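PDB 6FRL: tryptophan halogenase superfamily from Brevundimonas sp. BAL3, which catalyses flavin-dependent halogenation, preferring bromination over chlorination, and probably acts on aromatic substrates as other members of the tryptophan halogenase family do. Local coordinates for residues 83-88 with 350-355; 217-222 with 336-341; 253-258 with 284-289. All coordinates share one frame; numbering follows the deposited sequence.

Interaction 1. Residues 83-88 with 350-355; sequences TCKLGI and LESTSI
Lys85 and Ser352 meet at what is probably the active site of this flavin-dependent halogenase: Lys85, in its Lys-Leu-Gly-Ile run, and Glu351, in Leu-Glu-Ser-Thr, match in sequence context the catalytic lysine and glutamate of tryptophan halogenases. The lysine leaves the end of strand 83-85 with CG anti to its backbone N (chi1 179°) and stays extended throughout, which carries the amine across to the loop 350-353. There NZ donates to Ser352 OG at 2.8 Å and lies 3.3 Å from Ser352 CB. A second bond, to Thr58 O, holds the amine, and both side chains pack on Ala57 of strand 55-57. Ser352 itself has a left-handed backbone, and its CB is directed toward residues 83-88. Beside this polar bridge Ile88 sends CD1 into the bend of the loop, 3.6 Å from Leu350 O, 3.6 Å from Glu351 OE1 and 3.7 Å from Ser352 OG, so a methyl group borders three oxygens at once. Glu351 folds at chi2 (-86°), and its carboxylate is gripped through both oxygens, OE2 by His400 of helix 376-402 and OE1 by His102, whose backbone also bonds to Ile88. Lys85 NZ and Glu351 OE1 remain 6.3 Å apart and do not pair. Replaced by an alanine, Lys85 would lose its amine and long chain, and Ser352 OG would probably be left without this donor and a gap opened beside Ala57. The chemistry is thus that of two buried polar groups kept apart, each fixed by its own partners: the amine by a hydroxyl and a backbone carbonyl, the carboxylate by two imidazoles, with the Ile88 methyl lying close to the serine and glutamate oxygens.

Interaction 2. Residues 217-222 with 336-341; sequences GDLFVD and NCVAIG
Asn336 turns its CG between its own N and carbonyl carbon (chi1 65°), bringing the amide alongside Phe220, to the residue just before strand 219-222, where ND2 donates to Asp218 O at 3.0 Å. The acceptor lies near the amide plane, but the donor sits above the carbonyl plane of Asp218; Asn336 OD1 is taken by Val204 N. The same ND2 stands at the edge of the Phe220 ring, 4.0 Å from CD1. Val221 has CG1 anti to its N (chi1 -167°), which sets that methyl 3.4 Å from Ile340 CG1 in close apolar contact. Between these ends the backbones zip together in a ladder of alternating bonds, from Phe220 N to Asn336 O at 3.0 Å, through Phe220 O with Val338 N and Val338 O with Asp222 N, to Ile340 N on Asp222 O. Phe220, Cys337, Asp222 and Ala339 share one face, the last three near helix 229-234, whose Val230 and Ile231 amides bind Asp222 OD2, while Ser224 OG bonds to OD1; Val221 and Val338 share the other. Strand 219-222 lies between 337-339 and 13-17, all parallel, as in a Rossmann-type sheet; a glycine-rich turn after 13-17, near Ile340, is consistent with flavin binding.

Interaction 3. Residues 253-258 with 284-289; sequences AVQSEN and RHRAGN
The Asn289 amide, lying across strand 253-257, uses both N-H groups of ND2 nearly within its own plane: one reaches Val254 O at 2.9 Å, the other Ser256 OG at 2.9 Å. With OD1 bonded to Leu312 N, the amide is fixed in rotation. Ser256 meets it by holding OG between its backbone N and carbonyl carbon (chi1 67°), which also places that oxygen 3.5 Å from Ala287 CB. On the other face of the sheet a second amide, that of Gln255, crosses the Arg286 guanidinium obliquely, the two planes 61° apart. Gln255 NE2 and Arg286 NH2 approach to 3.4 Å, but both are donors and do not bond; NH2 makes a salt bridge to Asp168, and Gln255 OE1 is bound by Gly55 N. That OE1 lies 3.2 Å from Gly288 CA, and a CB there would come close to it. The third amide, Asn258, lies alongside the His285 carbonyl, its ND2 giving a bond of 2.9 Å to water 1, which is also close to Arg286 O. The imidazole of His285 has Arg284 CB over the centre of one face. Backbone bonds join Val254 with Asn289 and Ser256 with Ala287, Ser256 N meeting Ala287 O at 2.9 Å; the return bond from Asn289 N to Val254 O is weak, that carbonyl also taking the Asn289 ND2 bond. Gln255 with Gly288 and Glu257 with Arg286 are non-hydrogen-bonded pairs. Asn258 N adds a bond of 3.1 Å to His285 O. The strands run antiparallel (154°) as neighbours in a mixed sheet, 250-257 lying between 286-293 and 314-323. They are no simple hairpin: strands 268-273 and 276-282 intervene along the chain, and 276-282 flanks 286-293 on its other side.

Along the chain the contacts are nested: interaction 3 lies within the loop closed by interaction 2, and that within the loop closed by interaction 1. Residues 336-341 and 350-355 follow closely, so the parallel sheet of interaction 2 leads almost directly to the loop of interaction 1, their centres 27 Å apart. Interaction 1 is near the centre of the chain and abuts interaction 3, their centres 15 Å apart, through Thr83 CG2 and Arg284 N at 3.5 Å; strand 87-91 also belongs to the sheet of interaction 3. Interactions 2 and 3 are 34 Å apart by centres. The probable catalytic site thus lies between a likely flavin-binding sheet and a second, mixed sheet.

Interaction 1. Residues 83-88 with 350-355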
loop_
_atom_site.group_PDB
_atom_site.type_symbol
_atom_site.label_atom_id
_atom_site.label_comp_id
_atom_site.label_asym_id
_atom_site.label_seq_id
_atom_site.Cartn_x
_atom_site.Cartn_y
_atom_site.Cartn_z
ATOM N N THR B 83 24.076 10.277 -18.086
ATOM C CA THR B 83 24.746 10.647 -16.835
ATOM C C THR B 83 23.839 10.280 -15.643
ATOM O O THR B 83 22.656 9.964 -15.817
ATOM C CB THR B 83 25.008 12.165 -16.768
ATOM O OG1 THR B 83 23.754 12.862 -16.689
ATOM C CG2 THR B 83 25.756 12.645 -17.998
ATOM N N CYS B 84 24.408 10.347 -14.449
ATOM C CA CYS B 84 23.681 10.061 -13.215
ATOM C C CYS B 84 22.698 11.168 -12.828
ATOM O O CYS B 84 22.970 12.352 -13.062
ATOM C CB CYS B 84 24.665 9.870 -12.061
ATOM S SG CYS B 84 25.928 8.627 -12.381
ATOM N N LYS B 85 21.556 10.766 -12.266
ATOM C CA LYS B 85 20.562 11.703 -11.731
ATOM C C LYS B 85 20.244 11.354 -10.280
ATOM O O LYS B 85 19.595 10.315 -10.000
ATOM C CB LYS B 85 19.262 11.694 -12.533
ATOM C CG LYS B 85 18.229 12.657 -11.928
ATOM C CD LYS B 85 16.940 12.740 -12.700
ATOM C CE LYS B 85 15.851 13.476 -11.945
ATOM N NZ LYS B 85 14.477 13.137 -12.455
ATOM N N LEU B 86 20.689 12.219 -9.366
ATOM C CA LEU B 86 20.375 12.042 -7.945
ATOM C C LEU B 86 19.057 12.682 -7.443
ATOM O O LEU B 86 18.646 12.409 -6.315
ATOM C CB LEU B 86 21.533 12.542 -7.107
ATOM C CG LEU B 86 22.728 11.597 -7.150
ATOM C CD1 LEU B 86 23.902 12.285 -6.486
ATOM C CD2 LEU B 86 22.430 10.257 -6.498
ATOM N N GLY B 87 18.432 13.520 -8.274
ATOM C CA GLY B 87 17.188 14.237 -7.937
ATOM C C GLY B 87 16.958 15.440 -8.850
ATOM O O GLY B 87 17.646 15.601 -9.866
ATOM N N ILE B 88 16.012 16.298 -8.505
ATOM C CA ILE B 88 15.749 17.504 -9.314
ATOM C C ILE B 88 15.976 18.728 -8.472
ATOM O O ILE B 88 15.590 18.762 -7.298
ATOM C CB ILE B 88 14.296 17.555 -9.817
ATOM C CG1 ILE B 88 13.971 16.307 -10.636
ATOM C CG2 ILE B 88 14.022 18.833 -10.620
ATOM C CD1 ILE B 88 12.495 16.214 -11.030
ATOM N N LEU B 350 7.685 17.944 -15.238
ATOM C CA LEU B 350 8.161 18.715 -14.096
ATOM C C LEU B 350 8.851 17.791 -13.108
ATOM O O LEU B 350 9.822 18.187 -12.445
ATOM C CB LEU B 350 6.996 19.471 -13.416
ATOM C CG LEU B 350 7.340 20.340 -12.190
ATOM C CD1 LEU B 350 8.290 21.464 -12.562
ATOM C CD2 LEU B 350 6.073 20.941 -11.585
ATOM N N GLU B 351 8.314 16.579 -12.993
ATOM C CA GLU B 351 8.847 15.573 -12.111
ATOM C C GLU B 351 9.226 14.283 -12.877
ATOM O O GLU B 351 9.164 13.176 -12.323
ATOM C CB GLU B 351 7.884 15.365 -10.924
ATOM C CG GLU B 351 7.935 16.502 -9.894
ATOM C CD GLU B 351 9.020 16.361 -8.827
ATOM O OE1 GLU B 351 9.810 15.410 -8.845
ATOM O OE2 GLU B 351 9.080 17.227 -7.923
ATOM N N SER B 352 9.639 14.439 -14.140
ATOM C CA SER B 352 10.294 13.359 -14.897
ATOM C C SER B 352 9.455 12.068 -14.949
ATOM O O SER B 352 9.946 11.003 -14.592
ATOM C CB SER B 352 11.662 13.027 -14.242
ATOM O OG SER B 352 12.495 14.177 -14.080
ATOM N N THR B 353 8.192 12.156 -15.365
ATOM C CA THR B 353 7.275 11.023 -15.195
ATOM C C THR B 353 6.834 10.310 -16.460
ATOM O O THR B 353 6.147 9.315 -16.370
ATOM C CB THR B 353 5.994 11.429 -14.423
ATOM O OG1 THR B 353 5.384 12.542 -15.077
ATOM C CG2 THR B 353 6.308 11.765 -12.943
ATOM N N SER B 354 7.236 10.801 -17.627
ATOM C CA SER B 354 6.792 10.253 -18.924
ATOM C C SER B 354 7.184 8.787 -19.116
ATOM O O SER B 354 6.336 7.918 -19.394
ATOM C CB SER B 354 7.392 11.085 -20.073
ATOM O OG SER B 354 6.656 12.276 -20.218
ATOM N N ILE B 355 8.483 8.534 -19.011
ATOM C CA ILE B 355 8.986 7.210 -19.145
ATOM C C ILE B 355 8.404 6.342 -18.015
ATOM O O ILE B 355 7.962 5.216 -18.263
ATOM C CB ILE B 355 10.511 7.227 -19.275
ATOM C CG1 ILE B 355 10.842 7.723 -20.696
ATOM C CG2 ILE B 355 11.131 5.862 -18.979
ATOM C CD1 ILE B 355 12.325 7.898 -21.021
#

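Interaction 2. Residues 217-222 with 336-341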
loop_
_atom_site.group_PDB
_atom_site.type_symbol
_atom_site.label_atom_id
_atom_site.label_comp_id
_atom_site.label_asym_id
_atom_site.label_seq_id
_atom_site.Cartn_x
_atom_site.Cartn_y
_atom_site.Cartn_z
ATOM N N GLY B 217 -3.682 -8.986 -35.816
ATOM C CA GLY B 217 -3.305 -9.281 -34.448
ATOM C C GLY B 217 -4.501 -9.573 -33.563
ATOM O O GLY B 217 -5.595 -9.092 -33.806
ATOM N N ASP B 218 -4.287 -10.370 -32.533
ATOM C CA ASP B 218 -5.276 -10.572 -31.475
ATOM C C ASP B 218 -5.322 -9.423 -30.450
ATOM O O ASP B 218 -6.400 -9.121 -29.924
ATOM C CB ASP B 218 -4.985 -11.869 -30.743
ATOM C CG ASP B 218 -5.132 -13.086 -31.627
ATOM O OD1 ASP B 218 -5.785 -12.966 -32.709
ATOM O OD2 ASP B 218 -4.609 -14.161 -31.207
ATOM N N LEU B 219 -4.145 -8.843 -30.140
ATOM C CA LEU B 219 -3.960 -7.763 -29.161
ATOM C C LEU B 219 -3.152 -6.636 -29.802
ATOM O O LEU B 219 -2.074 -6.868 -30.332
ATOM C CB LEU B 219 -3.258 -8.267 -27.881
ATOM C CG LEU B 219 -2.935 -7.195 -26.798
ATOM C CD1 LEU B 219 -4.223 -6.721 -26.154
ATOM C CD2 LEU B 219 -1.979 -7.632 -25.677
ATOM N N PHE B 220 -3.681 -5.423 -29.727
ATOM C CA PHE B 220 -3.027 -4.234 -30.221
ATOM C C PHE B 220 -2.613 -3.300 -29.082
ATOM O O PHE B 220 -3.427 -3.040 -28.173
ATOM C CB PHE B 220 -3.967 -3.489 -31.179
ATOM C CG PHE B 220 -4.116 -4.175 -32.502
ATOM C CD1 PHE B 220 -4.960 -5.269 -32.634
ATOM C CD2 PHE B 220 -3.346 -3.780 -33.592
ATOM C CE1 PHE B 220 -5.042 -5.942 -33.834
ATOM C CE2 PHE B 220 -3.450 -4.441 -34.794
ATOM C CZ PHE B 220 -4.289 -5.526 -34.914
ATOM N N VAL B 221 -1.368 -2.789 -29.136
ATOM C CA VAL B 221 -0.904 -1.743 -28.222
ATOM C C VAL B 221 -0.724 -0.462 -29.014
ATOM O O VAL B 221 0.027 -0.428 -29.982
ATOM C CB VAL B 221 0.430 -2.084 -27.514
ATOM C CG1 VAL B 221 0.667 -1.110 -26.367
ATOM C CG2 VAL B 221 0.446 -3.512 -26.987
ATOM N N ASP B 222 -1.405 0.594 -28.602
ATOM C CA ASP B 222 -1.308 1.881 -29.289
ATOM C C ASP B 222 -0.188 2.664 -28.639
ATOM O O ASP B 222 -0.339 3.142 -27.514
ATOM C CB ASP B 222 -2.641 2.637 -29.199
ATOM C CG ASP B 222 -2.659 3.940 -29.988
ATOM O OD1 ASP B 222 -1.599 4.479 -30.332
ATOM O OD2 ASP B 222 -3.767 4.443 -30.261
ATOM N N ASN B 336 -9.761 -4.634 -27.563
ATOM C CA ASN B 336 -8.466 -5.338 -27.586
ATOM C C ASN B 336 -7.318 -4.392 -27.930
ATOM O O ASN B 336 -6.315 -4.789 -28.545
ATOM C CB ASN B 336 -8.526 -6.534 -28.564
ATOM C CG ASN B 336 -8.712 -6.124 -30.011
ATOM O OD1 ASN B 336 -9.322 -5.091 -30.325
ATOM N ND2 ASN B 336 -8.171 -6.935 -30.912
ATOM N N CYS B 337 -7.467 -3.134 -27.512
ATOM C CA CYS B 337 -6.425 -2.139 -27.633
ATOM C C CYS B 337 -6.063 -1.602 -26.257
ATOM O O CYS B 337 -6.939 -1.136 -25.534
ATOM C CB CYS B 337 -6.909 -1.009 -28.501
ATOM S SG CYS B 337 -5.644 0.222 -28.768
ATOM N N VAL B 338 -4.771 -1.665 -25.912
ATOM C CA VAL B 338 -4.218 -1.040 -24.696
ATOM C C VAL B 338 -3.383 0.114 -25.157
ATOM O O VAL B 338 -2.547 -0.068 -26.047
ATOM C CB VAL B 338 -3.284 -1.985 -23.929
ATOM C CG1 VAL B 338 -2.790 -1.345 -22.648
ATOM C CG2 VAL B 338 -4.012 -3.265 -23.615
ATOM N N ALA B 339 -3.577 1.286 -24.547
ATOM C CA ALA B 339 -2.788 2.457 -24.905
ATOM C C ALA B 339 -1.613 2.647 -23.943
ATOM O O ALA B 339 -1.815 2.709 -22.722
ATOM C CB ALA B 339 -3.678 3.673 -24.902
ATOM N N ILE B 340 -0.401 2.765 -24.488
ATOM C CA ILE B 340 0.833 2.977 -23.694
ATOM C C ILE B 340 1.580 4.250 -24.135
ATOM O O ILE B 340 1.810 4.445 -25.330
ATOM C CB ILE B 340 1.787 1.767 -23.844
ATOM C CG1 ILE B 340 1.120 0.454 -23.397
ATOM C CG2 ILE B 340 3.101 1.976 -23.074
ATOM C CD1 ILE B 340 0.934 0.315 -21.899
ATOM N N GLY B 341 2.009 5.074 -23.172
ATOM C CA GLY B 341 2.659 6.361 -23.472
ATOM C C GLY B 341 1.664 7.483 -23.783
ATOM O O GLY B 341 0.550 7.451 -23.283
#

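Interaction 3. Residues 253-258 with 284-289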
loop_
_atom_site.group_PDB
_atom_site.type_symbol
_atom_site.label_atom_id
_atom_site.label_comp_id
_atom_site.label_asym_id
_atom_site.label_seq_id
_atom_site.Cartn_x
_atom_site.Cartn_y
_atom_site.Cartn_z
ATOM N N ALA B 253 11.569 23.193 -26.886
ATOM C CA ALA B 253 12.732 22.372 -26.526
ATOM C C ALA B 253 13.842 22.591 -27.537
ATOM O O ALA B 253 13.570 22.832 -28.727
ATOM C CB ALA B 253 12.362 20.898 -26.474
ATOM N N VAL B 254 15.078 22.487 -27.064
ATOM C CA VAL B 254 16.228 22.648 -27.906
ATOM C C VAL B 254 17.419 21.919 -27.264
ATOM O O VAL B 254 17.674 22.085 -26.044
ATOM C CB VAL B 254 16.529 24.152 -28.150
ATOM C CG1 VAL B 254 16.823 24.888 -26.851
ATOM C CG2 VAL B 254 17.697 24.350 -29.121
ATOM N N GLN B 255 18.112 21.100 -28.078
ATOM C CA GLN B 255 19.338 20.444 -27.648
ATOM C C GLN B 255 20.490 21.444 -27.716
ATOM O O GLN B 255 20.560 22.257 -28.636
ATOM C CB GLN B 255 19.678 19.198 -28.500
ATOM C CG GLN B 255 18.771 17.994 -28.345
ATOM C CD GLN B 255 18.916 17.283 -27.001
ATOM O OE1 GLN B 255 18.065 17.466 -26.114
ATOM N NE2 GLN B 255 19.963 16.455 -26.848
ATOM N N SER B 256 21.374 21.370 -26.731
ATOM C CA SER B 256 22.551 22.204 -26.661
ATOM C C SER B 256 23.810 21.336 -26.625
ATOM O O SER B 256 23.779 20.183 -26.150
ATOM C CB SER B 256 22.485 23.117 -25.435
ATOM O OG SER B 256 22.570 22.424 -24.207
ATOM N N GLU B 257 24.908 21.909 -27.136
ATOM C CA GLU B 257 26.229 21.272 -27.166
ATOM C C GLU B 257 27.017 21.845 -26.000
ATOM O O GLU B 257 27.053 23.048 -25.845
ATOM C CB GLU B 257 26.917 21.567 -28.510
ATOM C CG GLU B 257 28.263 20.873 -28.741
ATOM C CD GLU B 257 28.266 19.996 -29.986
ATOM O OE1 GLU B 257 28.710 18.831 -29.858
ATOM O OE2 GLU B 257 27.809 20.440 -31.080
ATOM N N ASN B 258 27.632 20.992 -25.186
ATOM C CA ASN B 258 28.414 21.457 -24.021
ATOM C C ASN B 258 29.606 22.311 -24.478
ATOM O O ASN B 258 30.213 22.010 -25.501
ATOM C CB ASN B 258 28.944 20.278 -23.179
ATOM C CG ASN B 258 27.871 19.579 -22.366
ATOM O OD1 ASN B 258 28.146 18.570 -21.758
ATOM N ND2 ASN B 258 26.660 20.108 -22.353
ATOM N N ARG B 284 26.223 13.492 -21.346
ATOM C CA ARG B 284 27.703 13.531 -21.242
ATOM C C ARG B 284 28.390 14.662 -21.993
ATOM O O ARG B 284 29.281 15.291 -21.420
ATOM C CB ARG B 284 28.355 12.189 -21.623
ATOM C CG ARG B 284 28.434 11.223 -20.449
ATOM C CD ARG B 284 29.527 10.178 -20.594
ATOM N NE ARG B 284 29.347 9.335 -21.776
ATOM C CZ ARG B 284 28.400 8.392 -21.931
ATOM N NH1 ARG B 284 27.483 8.126 -20.980
ATOM N NH2 ARG B 284 28.364 7.697 -23.083
ATOM N N HIS B 285 27.993 14.904 -23.245
ATOM C CA HIS B 285 28.550 16.018 -24.077
ATOM C C HIS B 285 27.464 16.976 -24.627
ATOM O O HIS B 285 27.760 17.924 -25.351
ATOM C CB HIS B 285 29.393 15.475 -25.262
ATOM C CG HIS B 285 30.381 14.404 -24.890
ATOM N ND1 HIS B 285 31.480 14.641 -24.091
ATOM C CD2 HIS B 285 30.447 13.094 -25.236
ATOM C CE1 HIS B 285 32.168 13.518 -23.942
ATOM N NE2 HIS B 285 31.562 12.564 -24.631
ATOM N N ARG B 286 26.214 16.744 -24.267
ATOM C CA ARG B 286 25.074 17.500 -24.789
ATOM C C ARG B 286 24.057 17.686 -23.671
ATOM O O ARG B 286 24.172 17.079 -22.605
ATOM C CB ARG B 286 24.421 16.761 -25.964
ATOM C CG ARG B 286 25.241 16.745 -27.260
ATOM C CD ARG B 286 24.918 15.527 -28.160
ATOM N NE ARG B 286 23.494 15.123 -28.125
ATOM C CZ ARG B 286 23.002 13.893 -27.876
ATOM N NH1 ARG B 286 23.786 12.825 -27.644
ATOM N NH2 ARG B 286 21.685 13.736 -27.864
ATOM N N ALA B 287 23.068 18.544 -23.896
ATOM C CA ALA B 287 22.009 18.683 -22.907
ATOM C C ALA B 287 20.663 18.965 -23.553
ATOM O O ALA B 287 20.598 19.589 -24.612
ATOM C CB ALA B 287 22.363 19.748 -21.893
ATOM N N GLY B 288 19.604 18.455 -22.917
ATOM C CA GLY B 288 18.245 18.851 -23.203
ATOM C C GLY B 288 17.927 20.163 -22.489
ATOM O O GLY B 288 18.304 20.357 -21.319
ATOM N N ASN B 289 17.280 21.081 -23.215
ATOM C CA ASN B 289 16.809 22.347 -22.653
ATOM C C ASN B 289 15.367 22.561 -23.073
ATOM O O ASN B 289 14.963 22.101 -24.133
ATOM C CB ASN B 289 17.602 23.547 -23.159
ATOM C CG ASN B 289 19.090 23.373 -23.041
ATOM O OD1 ASN B 289 19.733 23.996 -22.183
ATOM N ND2 ASN B 289 19.664 22.538 -23.926
HETATM O O HOH W 1 25.521 18.416 -20.282
#